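Local coordinates for putative uncharacterized protein pf13_0012 (Plasmodium falciparum, PDB 2VWA), which is of uncertain biochemical function but binds the lipid phosphatidylethanolamine through its soluble domain, and is probably a parasite membrane protein needed for liver-stage development, at residues 26-29 with 30-34; 63-67 with 68-72; 54-57 with 58-62. All coordinates share one frame; numbering follows the deposited sequence.

Contact 1. Residues 26-29 with 30-34; sequences NFVD and IARLS. With PTY (phosphatidylethanolamine), chain G.
Val-28 carries CG1 anti to its backbone nitrogen (chi1 167°), and Arg-32, one turn further along the same helix, runs extended from CG to NE (chi2 -172°), which takes its guanidinium group across that methyl. Two similar approaches support this: CG1 of Val-28 lies 3.7 Å from NE and 3.8 Å from NH2 of Arg-32. The methyl sits over one face of the flat group, and the opposite face meets an acyl chain of the bound phosphatidylethanolamine. There, CZ of Arg-32 is 4.2 Å from C21 of the lipid, and NH1 is 3.8 Å from its C20. The guanidinium is therefore sandwiched between protein and lipid hydrocarbon, consistent with the place of Arg-32 in the lipid pocket.

The carboxylate of Asp-29 adds a long salt bridge, with OD1 3.8 Å from NH1 of Arg-32. Because this oxygen stands well out of the guanidinium plane, no N-H points at it and the attraction is probably one of charge alone. The two planar groups are turned 72° apart. Asp-83, another pocket residue, supplies the stronger partner through a salt bridge to NH2.

Further round the helix, the amide of Asn-26 packs against the tip of Ile-30, with ND2 3.7 Å from CD1. Backbone bonds of the alpha-helical i to i+4 pattern join Asn-26 to Ile-30 and Val-28 to Arg-32, as they do Phe-27 O to Ala-31 N at 2.8 Å. On the buried side Phe-27 CE2 approaches Ala-31 CB at 4.3 Å.

Helix 21-41 thus presents different flanks to different neighbours: Phe-27 and Ala-31 pack on Leu-64 of helix 54-67, while Val-28 and Arg-32 face Ala-80, Asp-83 and His-87 of helix 74-99.

Contact 2. Residues 63-67 with 68-72; sequences GLQEN and RNISL
This is a local helix-end contact, in which the last turn of helix 54-67 is closed by the loop leading towards helix 74-99, and Gln-65 meets both Ile-70 and Leu-72. Two backbone bonds define the closure. Ile-70 N donates to Gln-65 O at 3.0 Å, in the carbonyl plane, and Asn-69 N reaches Glu-66 O at 3.1 Å from well above that carbonyl's plane. The positive phi of Asn-69 (42°) ends the helix and lets the loop bond back into its last turn.

The Gln-65 side chain extends the closure beyond the turn. Stretched out beyond CG (chi2 171°), it carries its amide to the Leu-72 backbone, where OE1 accepts Leu-72 N at 3.0 Å in a bent bond (N-H...O 134°) whose donor lies above the amide plane. OE1 also touches Leu-72 CB at 3.3 Å. NE2 is bonded to Val-61 O and Glu-77 OE1, so both ends of this buried amide are engaged and its rotation is fixed. Gln-65 CG approaches Ile-70 CG2 only loosely, at 4.4 Å, and both Ile-70 and Leu-72 continue onto Phe-27 of helix 21-41.

The 6-to-1 and 5-to-2 bonds, together with the positive phi, are those of a Schellman motif.

Contact 3. Residues 54-57 with 58-62; sequences MEYM and QKFVQ
Gln-58 N donates to Met-54 O at 2.9 Å with an N-H...O angle of 171°, a nearly straight bond in the first turn of helix 54-67. Lys-59 N matches its length, reaching Glu-55 O at 2.9 Å, while the bond from Phe-60 N to Tyr-56 O is longer at 3.3 Å and more bent, at 146°.

Above this backbone two side-chain pairs form on different sides of the helix. Glu-55 and Lys-59 lie alongside each other and point the same way, touching through carbon: CG of Glu-55 is 3.7 Å from CE of Lys-59. A bend at the end of the lysine (chi4 -81°) leaves NZ 4.6 Å from Glu-55 OE2, beyond a salt bridge, and NZ instead bonds to the backbone oxygen of Lys-8.

Tyr-56 and Phe-60 also run side by side, with CE1 of Tyr-56 4.2 Å from CD2 of Phe-60. Both rings pack on Ile-35 of helix 21-41, and the hydroxyl of the buried Tyr-56 is hydrogen-bonded to His-38 ND1. Met-57, Gln-58 and Val-61 pack on helix 74-99, so this turn lies between two neighbouring helices.

The contact is thus chiefly apolar between its side chains: the lysine and tyrosine polar ends are committed to other parts of the chain, and the attraction between Glu-55 and Lys-59 is probably weak and long-range.

All three contacts are local and partly buried, but contact 3 is the most core-like, with Tyr-56, Met-57, Phe-60 and Val-61 buried about 6 Å from the chain centre (centre to centre). Contact 1, at about 8 Å, has a buried flank and an exposed one; contact 2, at about 12 Å, is a more exposed helix end. Contacts 2 and 3 share helix 54-67, which meets helix 21-41 of contact 1 where Ala-31 CA lies 3.5 Å from Leu-64 CD2. Contact 1 alone touches the lipid, and only there does a salt bridge, a long one, join the two segments; contact 2 relies on backbone capping and one amide, contact 3 on helix bonds and aromatic packing.

Contact 1. Residues 26-29 with 30-34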
ATOM      1  N   ASN A  26       3.632   6.447 -10.944  1.00  4.49           N
ATOM      2  CA  ASN A  26       4.617   5.408 -11.067  1.00  4.01           C
ATOM      3  C   ASN A  26       4.804   4.774  -9.688  1.00  4.31           C
ATOM      4  O   ASN A  26       4.782   3.559  -9.568  1.00  5.35           O
ATOM      5  CB  ASN A  26       5.920   5.977 -11.643  1.00  4.12           C
ATOM      6  CG  ASN A  26       7.150   5.090 -11.334  1.00  4.58           C
ATOM      7  OD1 ASN A  26       7.363   4.067 -11.984  1.00  4.14           O
ATOM      8  ND2 ASN A  26       7.940   5.481 -10.331  1.00  2.00           N
ATOM      9  N   PHE A  27       4.953   5.599  -8.651  1.00  4.19           N
ATOM     10  CA  PHE A  27       4.982   5.158  -7.246  1.00  4.17           C
ATOM     11  C   PHE A  27       3.815   4.252  -6.882  1.00  4.67           C
ATOM     12  O   PHE A  27       3.998   3.222  -6.257  1.00  4.84           O
ATOM     13  CB  PHE A  27       4.948   6.371  -6.303  1.00  4.57           C
ATOM     14  CG  PHE A  27       4.912   6.002  -4.838  1.00  5.57           C
ATOM     15  CD1 PHE A  27       6.094   5.763  -4.137  1.00  6.74           C
ATOM     16  CD2 PHE A  27       3.697   5.880  -4.160  1.00  5.11           C
ATOM     17  CE1 PHE A  27       6.059   5.400  -2.768  1.00  7.06           C
ATOM     18  CE2 PHE A  27       3.661   5.489  -2.807  1.00  5.84           C
ATOM     19  CZ  PHE A  27       4.858   5.257  -2.112  1.00  2.77           C
ATOM     20  N   VAL A  28       2.605   4.647  -7.260  1.00  4.97           N
ATOM     21  CA  VAL A  28       1.433   3.847  -6.954  1.00  5.23           C
ATOM     22  C   VAL A  28       1.524   2.507  -7.682  1.00  5.80           C
ATOM     23  O   VAL A  28       1.177   1.473  -7.114  1.00  6.23           O
ATOM     24  CB  VAL A  28       0.098   4.613  -7.245  1.00  5.32           C
ATOM     25  CG1 VAL A  28      -1.105   3.676  -7.240  1.00  5.12           C
ATOM     26  CG2 VAL A  28      -0.109   5.726  -6.225  1.00  2.76           C
ATOM     27  N   ASP A  29       2.053   2.512  -8.897  1.00  5.96           N
ATOM     28  CA  ASP A  29       2.238   1.261  -9.618  1.00  6.79           C
ATOM     29  C   ASP A  29       3.111   0.337  -8.815  1.00  6.15           C
ATOM     30  O   ASP A  29       2.774  -0.805  -8.620  1.00  6.97           O
ATOM     31  CB  ASP A  29       2.871   1.477 -10.997  1.00  6.69           C
ATOM     32  CG  ASP A  29       1.905   2.058 -11.982  1.00  9.94           C
ATOM     33  OD1 ASP A  29       0.687   1.734 -11.902  1.00 13.38           O
ATOM     34  OD2 ASP A  29       2.364   2.838 -12.841  1.00 13.22           O
ATOM     35  N   ILE A  30       4.248   0.851  -8.375  1.00  6.31           N
ATOM     36  CA  ILE A  30       5.224   0.085  -7.616  1.00  5.81           C
ATOM     37  C   ILE A  30       4.609  -0.404  -6.283  1.00  6.17           C
ATOM     38  O   ILE A  30       4.729  -1.597  -5.970  1.00  6.72           O
ATOM     39  CB  ILE A  30       6.505   0.932  -7.356  1.00  5.57           C
ATOM     40  CG1 ILE A  30       7.208   1.245  -8.689  1.00  5.17           C
ATOM     41  CG2 ILE A  30       7.429   0.215  -6.366  1.00  4.61           C
ATOM     42  CD1 ILE A  30       8.371   2.264  -8.608  1.00  4.65           C
ATOM     43  N   ALA A  31       3.959   0.505  -5.536  1.00  5.30           N
ATOM     44  CA  ALA A  31       3.262   0.177  -4.274  1.00  5.61           C
ATOM     45  C   ALA A  31       2.200  -0.902  -4.475  1.00  5.91           C
ATOM     46  O   ALA A  31       2.053  -1.803  -3.626  1.00  4.03           O
ATOM     47  CB  ALA A  31       2.636   1.441  -3.620  1.00  4.97           C
ATOM     48  N   ARG A  32       1.500  -0.826  -5.620  1.00  6.32           N
ATOM     49  CA  ARG A  32       0.522  -1.861  -5.995  1.00  7.31           C
ATOM     50  C   ARG A  32       1.115  -3.250  -6.055  1.00  8.21           C
ATOM     51  O   ARG A  32       0.615  -4.169  -5.405  1.00  7.85           O
ATOM     52  CB  ARG A  32      -0.173  -1.543  -7.319  1.00  7.05           C
ATOM     53  CG  ARG A  32      -1.360  -0.624  -7.162  1.00  8.87           C
ATOM     54  CD  ARG A  32      -2.121  -0.513  -8.479  1.00 10.30           C
ATOM     55  NE  ARG A  32      -2.889   0.710  -8.482  1.00 13.40           N
ATOM     56  CZ  ARG A  32      -3.229   1.393  -9.565  1.00 15.84           C
ATOM     57  NH1 ARG A  32      -2.881   0.957 -10.759  1.00 17.43           N
ATOM     58  NH2 ARG A  32      -3.939   2.514  -9.444  1.00 16.11           N
ATOM     59  N   LEU A  33       2.185  -3.419  -6.840  1.00  9.93           N
ATOM     60  CA  LEU A  33       2.767  -4.759  -6.994  1.00 11.26           C
ATOM     61  C   LEU A  33       3.426  -5.198  -5.708  1.00 11.28           C
ATOM     62  O   LEU A  33       3.459  -6.369  -5.387  1.00 12.56           O
ATOM     63  CB  LEU A  33       3.760  -4.834  -8.164  1.00 11.54           C
ATOM     64  CG  LEU A  33       3.079  -4.621  -9.530  1.00 13.41           C
ATOM     65  CD1 LEU A  33       4.112  -4.235 -10.588  1.00 14.02           C
ATOM     66  CD2 LEU A  33       2.258  -5.855  -9.974  1.00 11.11           C
ATOM     67  N   SER A  34       3.928  -4.255  -4.947  1.00 11.45           N
ATOM     68  CA  SER A  34       4.692  -4.622  -3.783  1.00 12.09           C
ATOM     69  C   SER A  34       3.810  -5.178  -2.656  1.00 12.18           C
ATOM     70  O   SER A  34       4.171  -6.130  -1.980  1.00 13.35           O
ATOM     71  CB  SER A  34       5.563  -3.444  -3.356  1.00 11.70           C
ATOM     72  OG  SER A  34       5.982  -3.569  -2.012  1.00 15.34           O
TER
HETATM   73  C1  PTY G1230      -1.289 -10.781 -12.023  0.50 54.27           C
HETATM   74  C2  PTY G1230      -1.081 -16.426  -9.434  0.50 54.13           C
HETATM   75  C3  PTY G1230      -0.797 -15.430  -8.312  0.50 54.62           C
HETATM   76  O4  PTY G1230      -1.517  -9.453 -12.496  0.50 54.98           O
HETATM   77  C5  PTY G1230      -2.217 -12.527 -10.516  0.50 54.18           C
HETATM   78  C6  PTY G1230      -2.130 -11.024 -10.776  0.50 53.78           C
HETATM   79  O7  PTY G1230      -3.439 -10.470 -10.958  0.50 52.71           O
HETATM   80  C8  PTY G1230      -3.996  -9.802  -9.778  0.50 51.87           C
HETATM   81  O10 PTY G1230      -3.921 -10.338  -8.684  0.50 51.14           O
HETATM   82  C11 PTY G1230      -4.681  -8.455  -9.900  0.50 51.01           C
HETATM   83  C12 PTY G1230      -5.836  -8.548 -10.896  0.50 50.74           C
HETATM   84  C13 PTY G1230      -6.854  -7.420 -10.746  0.50 50.29           C
HETATM   85  C14 PTY G1230      -6.358  -6.101 -11.330  0.50 50.41           C
HETATM   86  C15 PTY G1230      -6.972  -5.806 -12.697  0.50 50.21           C
HETATM   87  C16 PTY G1230      -6.162  -4.759 -13.460  0.50 49.53           C
HETATM   88  C17 PTY G1230      -6.631  -3.352 -13.095  0.50 49.58           C
HETATM   89  C18 PTY G1230      -5.812  -2.271 -13.790  0.50 49.51           C
HETATM   90  C19 PTY G1230      -6.561  -0.943 -13.778  0.50 49.48           C
HETATM   91  C20 PTY G1230      -5.889   0.067 -12.850  0.50 49.47           C
HETATM   92  C21 PTY G1230      -6.720   0.351 -11.602  0.50 48.93           C
HETATM   93  C22 PTY G1230      -7.808   1.389 -11.871  0.50 49.25           C
HETATM   94  C23 PTY G1230      -7.505   2.736 -11.221  0.50 48.93           C
HETATM   95  C24 PTY G1230      -8.270   2.927  -9.911  0.50 48.20           C
HETATM   96  C25 PTY G1230      -7.535   3.945  -9.045  0.50 47.89           C
HETATM   97  C26 PTY G1230      -8.022   3.970  -7.599  0.50 47.19           C
HETATM   98  C27 PTY G1230      -7.494   5.232  -6.934  0.50 47.16           C
HETATM   99  C28 PTY G1230      -8.361   5.722  -5.782  0.50 47.63           C
HETATM  100  C29 PTY G1230      -7.604   6.779  -5.002  0.50 47.22           C
HETATM  101  C30 PTY G1230      -2.049  -9.211 -13.831  0.50 55.26           C
HETATM  102  C31 PTY G1230      -3.514  -9.450 -14.134  0.50 55.66           C
HETATM  103  O30 PTY G1230      -1.290  -8.810 -14.697  0.50 54.83           O
HETATM  104  C32 PTY G1230      -4.248  -8.130 -14.351  0.50 55.98           C
HETATM  105  C33 PTY G1230      -5.574  -8.363 -15.073  0.50 56.76           C
HETATM  106  C34 PTY G1230      -5.772  -7.378 -16.225  0.50 57.11           C
HETATM  107  C35 PTY G1230      -7.237  -7.346 -16.664  0.50 57.66           C
HETATM  108  C36 PTY G1230      -7.352  -7.413 -18.185  0.50 58.29           C
HETATM  109  C37 PTY G1230      -7.814  -6.083 -18.769  0.50 58.60           C
HETATM  110  C38 PTY G1230      -7.218  -5.856 -20.156  0.50 59.34           C
HETATM  111  C39 PTY G1230      -6.204  -4.713 -20.156  0.50 59.81           C
HETATM  112  C40 PTY G1230      -6.666  -3.553 -21.041  0.50 60.07           C
HETATM  113  C41 PTY G1230      -5.989  -2.242 -20.645  0.50 60.01           C
HETATM  114  C42 PTY G1230      -6.997  -1.231 -20.100  0.50 60.05           C
HETATM  115  C43 PTY G1230      -6.545   0.203 -20.370  0.50 60.21           C
HETATM  116  C44 PTY G1230      -6.667   1.063 -19.127  0.50 59.94           C
HETATM  117  P1  PTY G1230       0.146 -13.201  -9.454  0.50 55.81           P
HETATM  118  O11 PTY G1230       0.316 -14.599  -8.658  0.50 55.03           O
HETATM  119  O12 PTY G1230       0.892 -12.134  -8.685  0.50 54.74           O
HETATM  120  O13 PTY G1230       0.507 -13.441 -10.905  0.50 55.55           O
HETATM  121  O14 PTY G1230      -1.441 -12.874  -9.366  0.50 54.95           O
HETATM  122  N1  PTY G1230      -0.733 -17.762  -8.991  0.50 53.40           N

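Contact 2. Residues 63-67 with 68-72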
ATOM      1  N   GLY A  63       6.324   3.055   4.502  1.00 14.42           N
ATOM      2  CA  GLY A  63       7.577   2.321   4.423  1.00 14.89           C
ATOM      3  C   GLY A  63       8.166   2.524   3.055  1.00 15.96           C
ATOM      4  O   GLY A  63       9.366   2.795   2.883  1.00 16.78           O
ATOM      5  N   LEU A  64       7.296   2.458   2.068  1.00 16.43           N
ATOM      6  CA  LEU A  64       7.709   2.532   0.690  1.00 16.64           C
ATOM      7  C   LEU A  64       8.222   3.913   0.384  1.00 16.66           C
ATOM      8  O   LEU A  64       9.188   4.053  -0.357  1.00 17.34           O
ATOM      9  CB  LEU A  64       6.545   2.155  -0.197  1.00 16.97           C
ATOM     10  CG  LEU A  64       6.804   1.224  -1.358  1.00 19.78           C
ATOM     11  CD1 LEU A  64       8.036   0.276  -1.157  1.00 19.36           C
ATOM     12  CD2 LEU A  64       5.506   0.456  -1.558  1.00 21.53           C
ATOM     13  N   GLN A  65       7.627   4.934   0.988  1.00 16.40           N
ATOM     14  CA  GLN A  65       8.165   6.287   0.846  1.00 16.81           C
ATOM     15  C   GLN A  65       9.590   6.417   1.380  1.00 17.82           C
ATOM     16  O   GLN A  65      10.453   6.967   0.678  1.00 18.29           O
ATOM     17  CB  GLN A  65       7.251   7.342   1.473  1.00 16.31           C
ATOM     18  CG  GLN A  65       6.060   7.684   0.636  1.00 13.59           C
ATOM     19  CD  GLN A  65       5.065   8.558   1.358  1.00 12.63           C
ATOM     20  OE1 GLN A  65       5.230   9.766   1.431  1.00 10.34           O
ATOM     21  NE2 GLN A  65       4.005   7.953   1.873  1.00 13.80           N
ATOM     22  N   GLU A  66       9.853   5.909   2.585  1.00 18.98           N
ATOM     23  CA  GLU A  66      11.230   5.950   3.152  1.00 21.17           C
ATOM     24  C   GLU A  66      12.239   5.210   2.284  1.00 20.71           C
ATOM     25  O   GLU A  66      13.276   5.748   1.950  1.00 21.09           O
ATOM     26  CB  GLU A  66      11.348   5.299   4.530  1.00 21.79           C
ATOM     27  CG  GLU A  66      10.404   5.688   5.601  1.00 27.07           C
ATOM     28  CD  GLU A  66      10.726   4.919   6.869  1.00 34.24           C
ATOM     29  OE1 GLU A  66      11.945   4.763   7.168  1.00 37.50           O
ATOM     30  OE2 GLU A  66       9.777   4.463   7.552  1.00 36.49           O
ATOM     31  N   ASN A  67      11.927   3.957   1.973  1.00 20.98           N
ATOM     32  CA  ASN A  67      12.765   3.094   1.143  1.00 21.63           C
ATOM     33  C   ASN A  67      13.076   3.635  -0.249  1.00 21.08           C
ATOM     34  O   ASN A  67      14.196   3.517  -0.719  1.00 21.74           O
ATOM     35  CB  ASN A  67      12.132   1.708   1.018  1.00 21.87           C
ATOM     36  CG  ASN A  67      11.976   1.016   2.362  1.00 24.75           C
ATOM     37  OD1 ASN A  67      11.309  -0.020   2.465  1.00 28.67           O
ATOM     38  ND2 ASN A  67      12.576   1.587   3.404  1.00 25.70           N
ATOM     39  N   ARG A  68      12.084   4.221  -0.907  1.00 20.58           N
ATOM     40  CA  ARG A  68      12.264   4.736  -2.261  1.00 19.75           C
ATOM     41  C   ARG A  68      12.738   6.180  -2.217  1.00 19.61           C
ATOM     42  O   ARG A  68      12.879   6.823  -3.241  1.00 19.19           O
ATOM     43  CB  ARG A  68      10.962   4.614  -3.047  1.00 19.38           C
ATOM     44  CG  ARG A  68      10.440   3.181  -3.106  1.00 18.25           C
ATOM     45  CD  ARG A  68       9.608   2.950  -4.340  1.00 17.98           C
ATOM     46  NE  ARG A  68      10.313   3.441  -5.516  1.00 17.98           N
ATOM     47  CZ  ARG A  68      11.254   2.773  -6.162  1.00 16.11           C
ATOM     48  NH1 ARG A  68      11.615   1.564  -5.778  1.00 16.12           N
ATOM     49  NH2 ARG A  68      11.840   3.327  -7.196  1.00 16.90           N
ATOM     50  N   ASN A  69      12.992   6.676  -1.010  1.00 19.91           N
ATOM     51  CA  ASN A  69      13.333   8.083  -0.784  1.00 19.99           C
ATOM     52  C   ASN A  69      12.480   9.020  -1.612  1.00 18.47           C
ATOM     53  O   ASN A  69      12.990   9.797  -2.393  1.00 18.76           O
ATOM     54  CB  ASN A  69      14.825   8.350  -1.060  1.00 21.19           C
ATOM     55  CG  ASN A  69      15.214   9.805  -0.792  1.00 24.43           C
ATOM     56  OD1 ASN A  69      14.991  10.335   0.312  1.00 27.53           O
ATOM     57  ND2 ASN A  69      15.779  10.465  -1.811  1.00 26.27           N
ATOM     58  N   ILE A  70      11.173   8.912  -1.471  1.00 17.30           N
ATOM     59  CA  ILE A  70      10.273   9.858  -2.108  1.00 15.88           C
ATOM     60  C   ILE A  70       9.286  10.316  -1.056  1.00 15.71           C
ATOM     61  O   ILE A  70       8.811   9.510  -0.242  1.00 16.24           O
ATOM     62  CB  ILE A  70       9.538   9.243  -3.322  1.00 15.52           C
ATOM     63  CG1 ILE A  70       8.823  10.335  -4.125  1.00 14.39           C
ATOM     64  CG2 ILE A  70       8.587   8.161  -2.875  1.00 15.39           C
ATOM     65  CD1 ILE A  70       7.883   9.812  -5.193  1.00 14.92           C
ATOM     66  N   SER A  71       8.983  11.601  -1.045  1.00 14.42           N
ATOM     67  CA  SER A  71       8.070  12.091  -0.049  1.00 13.71           C
ATOM     68  C   SER A  71       6.799  12.636  -0.694  1.00 13.35           C
ATOM     69  O   SER A  71       6.772  13.769  -1.197  1.00 13.56           O
ATOM     70  CB  SER A  71       8.741  13.134   0.852  1.00 13.48           C
ATOM     71  OG  SER A  71       7.766  13.744   1.687  1.00 14.38           O
ATOM     72  N   LEU A  72       5.755  11.811  -0.667  1.00 12.30           N
ATOM     73  CA  LEU A  72       4.415  12.204  -1.090  1.00 11.20           C
ATOM     74  C   LEU A  72       3.925  13.267  -0.159  1.00 10.83           C
ATOM     75  O   LEU A  72       4.398  13.360   0.970  1.00 10.12           O
ATOM     76  CB  LEU A  72       3.472  11.005  -1.014  1.00 10.73           C
ATOM     77  CG  LEU A  72       3.214  10.200  -2.299  1.00 11.58           C
ATOM     78  CD1 LEU A  72       4.391  10.131  -3.230  1.00  9.95           C
ATOM     79  CD2 LEU A  72       2.650   8.785  -2.030  1.00 10.87           C
TER

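Contact 3. Residues 54-57 with 58-62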
HETATM    1  N   MSE A  54      -6.910  -0.664   6.812  1.00 20.05           N
HETATM    2  CA  MSE A  54      -6.366   0.662   6.497  1.00 23.33           C
HETATM    3  C   MSE A  54      -4.953   0.889   7.039  1.00 22.54           C
HETATM    4  O   MSE A  54      -4.066   1.353   6.316  1.00 21.79           O
HETATM    5  CB  MSE A  54      -7.297   1.743   7.039  1.00 25.83           C
HETATM    6  CG  MSE A  54      -8.670   1.658   6.437  1.00 33.12           C
HETATM    7 SE   MSE A  54      -8.628   2.236   4.550  1.00 55.13          SE
HETATM    8  CE  MSE A  54      -9.783   3.826   4.752  1.00 38.93           C
ATOM      9  N   GLU A  55      -4.760   0.548   8.308  1.00 21.97           N
ATOM     10  CA  GLU A  55      -3.472   0.671   8.963  1.00 22.78           C
ATOM     11  C   GLU A  55      -2.375  -0.128   8.221  1.00 21.60           C
ATOM     12  O   GLU A  55      -1.235   0.338   8.071  1.00 21.31           O
ATOM     13  CB  GLU A  55      -3.635   0.239  10.408  1.00 22.73           C
ATOM     14  CG  GLU A  55      -2.376   0.239  11.238  1.00 26.01           C
ATOM     15  CD  GLU A  55      -2.636  -0.316  12.653  1.00 26.54           C
ATOM     16  OE1 GLU A  55      -2.980   0.508  13.541  1.00 29.48           O
ATOM     17  OE2 GLU A  55      -2.498  -1.562  12.850  1.00 28.38           O
ATOM     18  N   TYR A  56      -2.748  -1.312   7.733  1.00 20.17           N
ATOM     19  CA  TYR A  56      -1.908  -2.129   6.902  1.00 18.95           C
ATOM     20  C   TYR A  56      -1.482  -1.436   5.602  1.00 20.49           C
ATOM     21  O   TYR A  56      -0.308  -1.487   5.210  1.00 19.94           O
ATOM     22  CB  TYR A  56      -2.643  -3.421   6.615  1.00 17.67           C
ATOM     23  CG  TYR A  56      -2.008  -4.328   5.607  1.00 14.17           C
ATOM     24  CD1 TYR A  56      -0.675  -4.732   5.736  1.00 10.14           C
ATOM     25  CD2 TYR A  56      -2.757  -4.812   4.536  1.00  9.71           C
ATOM     26  CE1 TYR A  56      -0.099  -5.586   4.809  1.00  9.11           C
ATOM     27  CE2 TYR A  56      -2.199  -5.670   3.608  1.00  9.54           C
ATOM     28  CZ  TYR A  56      -0.877  -6.052   3.748  1.00 12.13           C
ATOM     29  OH  TYR A  56      -0.336  -6.904   2.822  1.00 13.88           O
HETATM   30  N   MSE A  57      -2.409  -0.773   4.927  1.00 21.98           N
HETATM   31  CA  MSE A  57      -2.012  -0.086   3.713  1.00 25.53           C
HETATM   32  C   MSE A  57      -1.194   1.167   3.970  1.00 22.13           C
HETATM   33  O   MSE A  57      -0.256   1.429   3.235  1.00 21.05           O
HETATM   34  CB  MSE A  57      -3.177   0.173   2.787  1.00 25.01           C
HETATM   35  CG  MSE A  57      -4.466  -0.243   3.343  1.00 29.44           C
HETATM   36 SE   MSE A  57      -5.413  -1.154   1.926  1.00 38.57          SE
HETATM   37  CE  MSE A  57      -6.296  -2.570   2.946  1.00 31.45           C
ATOM     38  N   GLN A  58      -1.545   1.905   5.021  1.00 21.03           N
ATOM     39  CA  GLN A  58      -0.782   3.063   5.459  1.00 20.45           C
ATOM     40  C   GLN A  58       0.665   2.707   5.779  1.00 18.79           C
ATOM     41  O   GLN A  58       1.585   3.342   5.281  1.00 17.83           O
ATOM     42  CB  GLN A  58      -1.420   3.698   6.682  1.00 21.40           C
ATOM     43  CG  GLN A  58      -2.479   4.725   6.367  1.00 25.83           C
ATOM     44  CD  GLN A  58      -2.464   5.892   7.351  1.00 31.55           C
ATOM     45  OE1 GLN A  58      -2.890   5.749   8.501  1.00 34.92           O
ATOM     46  NE2 GLN A  58      -1.970   7.056   6.902  1.00 31.94           N
ATOM     47  N   LYS A  59       0.860   1.676   6.595  1.00 17.81           N
ATOM     48  CA  LYS A  59       2.213   1.255   6.978  1.00 16.77           C
ATOM     49  C   LYS A  59       3.022   0.947   5.745  1.00 15.43           C
ATOM     50  O   LYS A  59       4.218   1.231   5.704  1.00 15.49           O
ATOM     51  CB  LYS A  59       2.197   0.053   7.912  1.00 17.08           C
ATOM     52  CG  LYS A  59       1.719   0.341   9.319  1.00 18.16           C
ATOM     53  CD  LYS A  59       1.928  -0.908  10.137  1.00 23.14           C
ATOM     54  CE  LYS A  59       1.142  -0.891  11.427  1.00 25.46           C
ATOM     55  NZ  LYS A  59       1.838  -0.092  12.454  1.00 28.79           N
ATOM     56  N   PHE A  60       2.349   0.408   4.739  1.00 14.22           N
ATOM     57  CA  PHE A  60       2.976   0.092   3.454  1.00 13.78           C
ATOM     58  C   PHE A  60       3.367   1.315   2.624  1.00 12.87           C
ATOM     59  O   PHE A  60       4.447   1.353   2.038  1.00 12.29           O
ATOM     60  CB  PHE A  60       2.082  -0.825   2.614  1.00 13.72           C
ATOM     61  CG  PHE A  60       2.784  -2.031   2.156  1.00 14.76           C
ATOM     62  CD1 PHE A  60       3.561  -1.998   1.005  1.00 15.93           C
ATOM     63  CD2 PHE A  60       2.736  -3.199   2.911  1.00 14.86           C
ATOM     64  CE1 PHE A  60       4.262  -3.134   0.599  1.00 16.43           C
ATOM     65  CE2 PHE A  60       3.441  -4.330   2.504  1.00 15.24           C
ATOM     66  CZ  PHE A  60       4.206  -4.294   1.358  1.00 13.77           C
ATOM     67  N   VAL A  61       2.483   2.302   2.581  1.00 11.79           N
ATOM     68  CA  VAL A  61       2.737   3.514   1.825  1.00 11.64           C
ATOM     69  C   VAL A  61       3.850   4.326   2.515  1.00 12.47           C
ATOM     70  O   VAL A  61       4.688   4.938   1.847  1.00 12.47           O
ATOM     71  CB  VAL A  61       1.422   4.361   1.613  1.00 11.02           C
ATOM     72  CG1 VAL A  61       1.734   5.729   1.042  1.00  8.22           C
ATOM     73  CG2 VAL A  61       0.436   3.618   0.699  1.00  8.87           C
ATOM     74  N   GLN A  62       3.862   4.303   3.846  1.00 12.82           N
ATOM     75  CA  GLN A  62       4.879   5.012   4.602  1.00 13.87           C
ATOM     76  C   GLN A  62       6.268   4.389   4.482  1.00 13.98           C
ATOM     77  O   GLN A  62       7.251   5.115   4.348  1.00 13.31           O
ATOM     78  CB  GLN A  62       4.455   5.228   6.060  1.00 13.59           C
ATOM     79  CG  GLN A  62       3.406   6.340   6.147  1.00 14.88           C
ATOM     80  CD  GLN A  62       3.039   6.797   7.547  1.00 15.37           C
ATOM     81  OE1 GLN A  62       2.151   7.647   7.702  1.00 15.81           O
ATOM     82  NE2 GLN A  62       3.713   6.249   8.574  1.00 15.98           N
TER